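Local structure of scyllo-inosose 3-dehydrogenase (Thermotoga maritima, 3IP1) at residues 284-289 with 298-303; 209-214 with 231-236. The protein catalyses the NAD(+)-dependent oxidation of scyllo-inosose to 3-dehydro-scyllo-inosose and probably serves in myo-inositol degradation. One frame throughout, in Å; residues are numbered along the deposited sequence.

In the fold
Both contacts belong to the Rossmann-type part of the subunit, on opposite faces of its parallel sheet. Interaction 1 packs strand 285-288 against helix 293-306 and is wholly buried and apolar where the segments meet; no other chain of the assembly touches it. Interaction 2 sets the loop before strand 216-220 against the C-terminal end of helix 224-235. It is also largely buried, but it lies beside the second subunit and mixes methyl packing with backbone carbonyls and a bridging water. The two also touch each other: Leu-285 CD2 of the strand lies 3.9 Å from Leu-233 CD1 of the helix, while Lys-284 and Ile-211 make a second, looser contact.

Interaction 1. Residues 284-289 with 298-303; sequences KLFLEA and PQIEEV
With CG anti to the carbonyl carbon (chi1 -61°), Phe-286 sends its ring out from the strand to meet Ile-300 and Val-303, and Ile-300 answers from the helix with CG2 anti to the backbone N, which lays that methyl over the ring. This is a CH-pi contact: Ile-300 CG2 sits 4.3 Å from the centroid of the Phe-286 ring, 19° off the normal and displaced toward the rim, with CD2 and CG among the ring atoms closest to it. Val-303, one turn on, comes at the edge instead; its CG1 lies near the ring plane, 3.6 Å from Phe-286 CZ. Strand 285-288 and helix 293-306 are the first two members of a right-handed beta-alpha-beta unit of the Rossmann-type domain, completed by strand 313-316; the axes of the strand and of the 298-303 segment run antiparallel (179°), 11.0 Å apart at closest. A serine in place of Phe-286 would probably deprive Ile-300 CG2 of the ring face and Val-303 CG1 of the ring edge they pack on, opening a gap between sheet and helix. Farther along the strand, Glu-288 adds a looser touch, CG to Ile-300 CD1 at 4.5 Å, while its OE2 is hydrogen-bonded to Thr-290.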
# COMPACT_ATOMS: atom_id res chain seq x y z
N LYS A 284 11.36 -8.08 -10.52
CA LYS A 284 10.19 -7.45 -9.87
C LYS A 284 9.75 -6.20 -10.64
O LYS A 284 8.56 -5.84 -10.63
CB LYS A 284 10.50 -7.15 -8.39
CG LYS A 284 9.47 -6.35 -7.61
CD LYS A 284 8.15 -7.12 -7.35
CE LYS A 284 6.99 -6.12 -6.97
NZ LYS A 284 6.64 -5.16 -8.13
N LEU A 285 10.68 -5.53 -11.31
CA LEU A 285 10.38 -4.29 -12.00
C LEU A 285 11.12 -4.17 -13.34
O LEU A 285 12.32 -4.40 -13.43
CB LEU A 285 10.71 -3.09 -11.09
CG LEU A 285 10.54 -1.67 -11.67
CD1 LEU A 285 9.06 -1.27 -11.81
CD2 LEU A 285 11.28 -0.66 -10.82
N PHE A 286 10.38 -3.78 -14.37
CA PHE A 286 10.93 -3.44 -15.67
C PHE A 286 10.66 -1.96 -15.92
O PHE A 286 9.56 -1.48 -15.71
CB PHE A 286 10.30 -4.27 -16.79
CG PHE A 286 10.50 -5.76 -16.65
CD1 PHE A 286 9.74 -6.51 -15.76
CD2 PHE A 286 11.44 -6.43 -17.46
CE1 PHE A 286 9.92 -7.91 -15.65
CE2 PHE A 286 11.64 -7.81 -17.37
CZ PHE A 286 10.88 -8.56 -16.47
N LEU A 287 11.68 -1.23 -16.38
CA LEU A 287 11.51 0.17 -16.73
C LEU A 287 11.63 0.27 -18.23
O LEU A 287 12.69 -0.03 -18.80
CB LEU A 287 12.54 1.07 -16.05
CG LEU A 287 12.38 2.57 -16.36
CD1 LEU A 287 11.04 3.13 -15.77
CD2 LEU A 287 13.56 3.39 -15.89
N GLU A 288 10.54 0.68 -18.86
CA GLU A 288 10.51 0.87 -20.29
C GLU A 288 10.91 2.32 -20.56
O GLU A 288 10.07 3.21 -20.48
CB GLU A 288 9.11 0.59 -20.84
CG GLU A 288 9.07 0.24 -22.34
CD GLU A 288 9.87 1.20 -23.22
OE1 GLU A 288 9.33 2.24 -23.65
OE2 GLU A 288 11.05 0.91 -23.46
N ALA A 289 12.19 2.53 -20.86
CA ALA A 289 12.72 3.86 -21.11
C ALA A 289 13.33 3.98 -22.51
O ALA A 289 14.22 4.80 -22.71
CB ALA A 289 13.77 4.22 -20.05
N PRO A 298 7.14 -7.51 -26.66
CA PRO A 298 7.10 -8.97 -26.76
C PRO A 298 8.20 -9.64 -25.93
O PRO A 298 7.96 -10.67 -25.27
CB PRO A 298 7.31 -9.23 -28.26
CG PRO A 298 6.80 -8.00 -28.92
CD PRO A 298 7.14 -6.88 -28.00
N GLN A 299 9.40 -9.07 -25.96
CA GLN A 299 10.49 -9.60 -25.16
C GLN A 299 10.29 -9.44 -23.65
O GLN A 299 10.66 -10.32 -22.89
CB GLN A 299 11.80 -8.94 -25.56
CG GLN A 299 12.05 -8.99 -27.05
CD GLN A 299 13.21 -8.13 -27.43
OE1 GLN A 299 14.33 -8.36 -26.96
NE2 GLN A 299 12.96 -7.12 -28.24
N ILE A 300 9.71 -8.32 -23.23
CA ILE A 300 9.41 -8.11 -21.81
C ILE A 300 8.37 -9.14 -21.39
O ILE A 300 8.51 -9.79 -20.35
CB ILE A 300 8.84 -6.69 -21.53
CG1 ILE A 300 9.90 -5.61 -21.75
CG2 ILE A 300 8.32 -6.58 -20.07
CD1 ILE A 300 9.31 -4.17 -21.75
N GLU A 301 7.32 -9.26 -22.19
CA GLU A 301 6.27 -10.24 -21.92
C GLU A 301 6.80 -11.67 -21.91
O GLU A 301 6.30 -12.51 -21.15
CB GLU A 301 5.14 -10.09 -22.94
CG GLU A 301 4.24 -8.88 -22.69
CD GLU A 301 2.97 -8.97 -23.50
OE1 GLU A 301 2.97 -9.80 -24.41
OE2 GLU A 301 1.98 -8.22 -23.24
N GLU A 302 7.82 -11.96 -22.71
CA GLU A 302 8.34 -13.31 -22.74
C GLU A 302 9.12 -13.62 -21.46
O GLU A 302 9.01 -14.73 -20.92
CB GLU A 302 9.18 -13.60 -23.99
CG GLU A 302 9.39 -15.11 -24.17
CD GLU A 302 10.45 -15.50 -25.20
OE1 GLU A 302 10.67 -14.73 -26.16
OE2 GLU A 302 11.06 -16.58 -25.04
N VAL A 303 9.91 -12.66 -20.99
CA VAL A 303 10.58 -12.81 -19.71
C VAL A 303 9.56 -12.97 -18.57
O VAL A 303 9.69 -13.88 -17.74
CB VAL A 303 11.53 -11.63 -19.40
CG1 VAL A 303 11.96 -11.71 -17.94
CG2 VAL A 303 12.76 -11.66 -20.33

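Interaction 2. Residues 209-214 with 231-236; sequences GGIRPG and AILKHA
Ile-211 heads toward Leu-233 in the last turn of helix 224-235 and Ala-236 just past its end, and CD1, the tip of its longer branch, makes the contact. CG1 stands between the backbone N and the carbonyl carbon (chi1 55°), and the extended chain beyond it carries CD1 to the helix. Ile-211 CD1 does that residue's touching, 4.4 Å from Leu-233 CD2. Ala-236 CB lies 4.3 Å from Ile-211 CD1. Ile-211 CD1 comes closer still to backbone, 4.0 Å from Leu-233 O. Leu-233 leaves the helix across the line of approach rather than along it, yet the end of its side chain comes nearer to the isoleucine. Pro-213 comes in beside them and brings the rim of its ring, CG, to 4.2 Å from Ala-236 O.

The loop leads from helix 194-207 into strand 216-220, and helix 224-235 follows what is probably the glycine-rich turn of the Rossmann-type fold, so the contact sets the loop leading into that strand against the end of the helix. A backbone hydrogen bond joins Gly-214 to Gly-237 alongside. The second subunit closes in here: its Tyr-201 OH is hydrogen-bonded to Pro-213 O, and its Pro-213 packs on Ala-236.

A water spans the two backbones, donating to Ile-211 O at 3.0 Å and to Ala-236 O at 2.5 Å, the latter so short that its exact length is doubtful. Carbonyls at a helix C-terminus probably carry extra negative character, and the water would meet that at Ala-236, while the direct contacts of Ile-211 and Pro-213 with Leu-233 and Ala-236 depend on van der Waals packing.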
# COMPACT_ATOMS: atom_id res chain seq x y z
N GLY A 209 6.35 1.57 -7.54
CA GLY A 209 6.17 0.97 -6.23
C GLY A 209 7.48 0.61 -5.54
O GLY A 209 7.47 0.12 -4.41
N GLY A 210 8.60 0.85 -6.22
CA GLY A 210 9.90 0.47 -5.68
C GLY A 210 10.10 -1.03 -5.62
O GLY A 210 9.36 -1.81 -6.22
N ILE A 211 11.14 -1.45 -4.90
CA ILE A 211 11.41 -2.88 -4.73
C ILE A 211 11.65 -3.17 -3.24
O ILE A 211 11.78 -2.26 -2.42
CB ILE A 211 12.64 -3.36 -5.58
CG1 ILE A 211 13.86 -2.50 -5.23
CG2 ILE A 211 12.31 -3.33 -7.09
CD1 ILE A 211 15.17 -2.97 -5.75
N ARG A 212 11.67 -4.45 -2.90
CA ARG A 212 12.27 -4.88 -1.65
C ARG A 212 13.74 -5.24 -1.92
O ARG A 212 14.06 -5.77 -2.98
CB ARG A 212 11.50 -6.07 -1.10
CG ARG A 212 10.08 -5.72 -0.74
CD ARG A 212 9.44 -6.80 0.09
NE ARG A 212 8.11 -6.40 0.52
CZ ARG A 212 7.14 -7.26 0.83
NH1 ARG A 212 7.36 -8.57 0.80
NH2 ARG A 212 5.95 -6.79 1.18
N PRO A 213 14.64 -4.95 -0.96
CA PRO A 213 16.05 -5.32 -1.12
C PRO A 213 16.20 -6.81 -1.39
O PRO A 213 15.58 -7.62 -0.71
CB PRO A 213 16.66 -4.98 0.24
CG PRO A 213 15.76 -3.91 0.80
CD PRO A 213 14.38 -4.24 0.31
N GLY A 214 17.01 -7.15 -2.39
CA GLY A 214 17.14 -8.52 -2.90
C GLY A 214 16.43 -8.75 -4.25
O GLY A 214 16.72 -9.73 -4.93
N ALA A 231 21.24 3.63 -11.11
CA ALA A 231 21.78 4.17 -9.87
C ALA A 231 20.78 4.06 -8.72
O ALA A 231 21.12 3.57 -7.64
CB ALA A 231 22.21 5.63 -10.07
N ILE A 232 19.55 4.51 -8.96
CA ILE A 232 18.54 4.54 -7.89
C ILE A 232 18.23 3.14 -7.37
O ILE A 232 18.17 2.91 -6.16
CB ILE A 232 17.23 5.21 -8.36
CG1 ILE A 232 17.43 6.74 -8.53
CG2 ILE A 232 16.12 4.94 -7.35
CD1 ILE A 232 16.41 7.38 -9.55
N LEU A 233 18.04 2.22 -8.31
CA LEU A 233 17.62 0.87 -7.98
C LEU A 233 18.74 0.03 -7.38
O LEU A 233 18.47 -0.84 -6.56
CB LEU A 233 16.99 0.21 -9.21
CG LEU A 233 15.61 0.82 -9.52
CD1 LEU A 233 15.07 0.39 -10.91
CD2 LEU A 233 14.62 0.50 -8.38
N LYS A 234 19.99 0.29 -7.77
CA LYS A 234 21.12 -0.30 -7.05
C LYS A 234 21.17 0.23 -5.61
O LYS A 234 21.21 -0.56 -4.68
CB LYS A 234 22.46 -0.10 -7.75
CG LYS A 234 23.53 -1.10 -7.33
CD LYS A 234 23.08 -2.55 -7.53
CE LYS A 234 24.09 -3.57 -6.97
NZ LYS A 234 23.67 -4.98 -7.24
N HIS A 235 21.11 1.55 -5.43
CA HIS A 235 21.04 2.14 -4.10
C HIS A 235 19.84 1.64 -3.29
O HIS A 235 19.90 1.59 -2.06
CB HIS A 235 21.10 3.68 -4.14
CG HIS A 235 22.50 4.22 -4.20
ND1 HIS A 235 23.23 4.25 -5.37
CD2 HIS A 235 23.32 4.68 -3.23
CE1 HIS A 235 24.44 4.74 -5.12
NE2 HIS A 235 24.52 5.00 -3.83
N ALA A 236 18.78 1.22 -3.99
CA ALA A 236 17.56 0.70 -3.36
C ALA A 236 17.67 -0.77 -2.94
O ALA A 236 16.73 -1.32 -2.36
CB ALA A 236 16.37 0.86 -4.28
O HOH W 1 14.39 -1.12 -1.44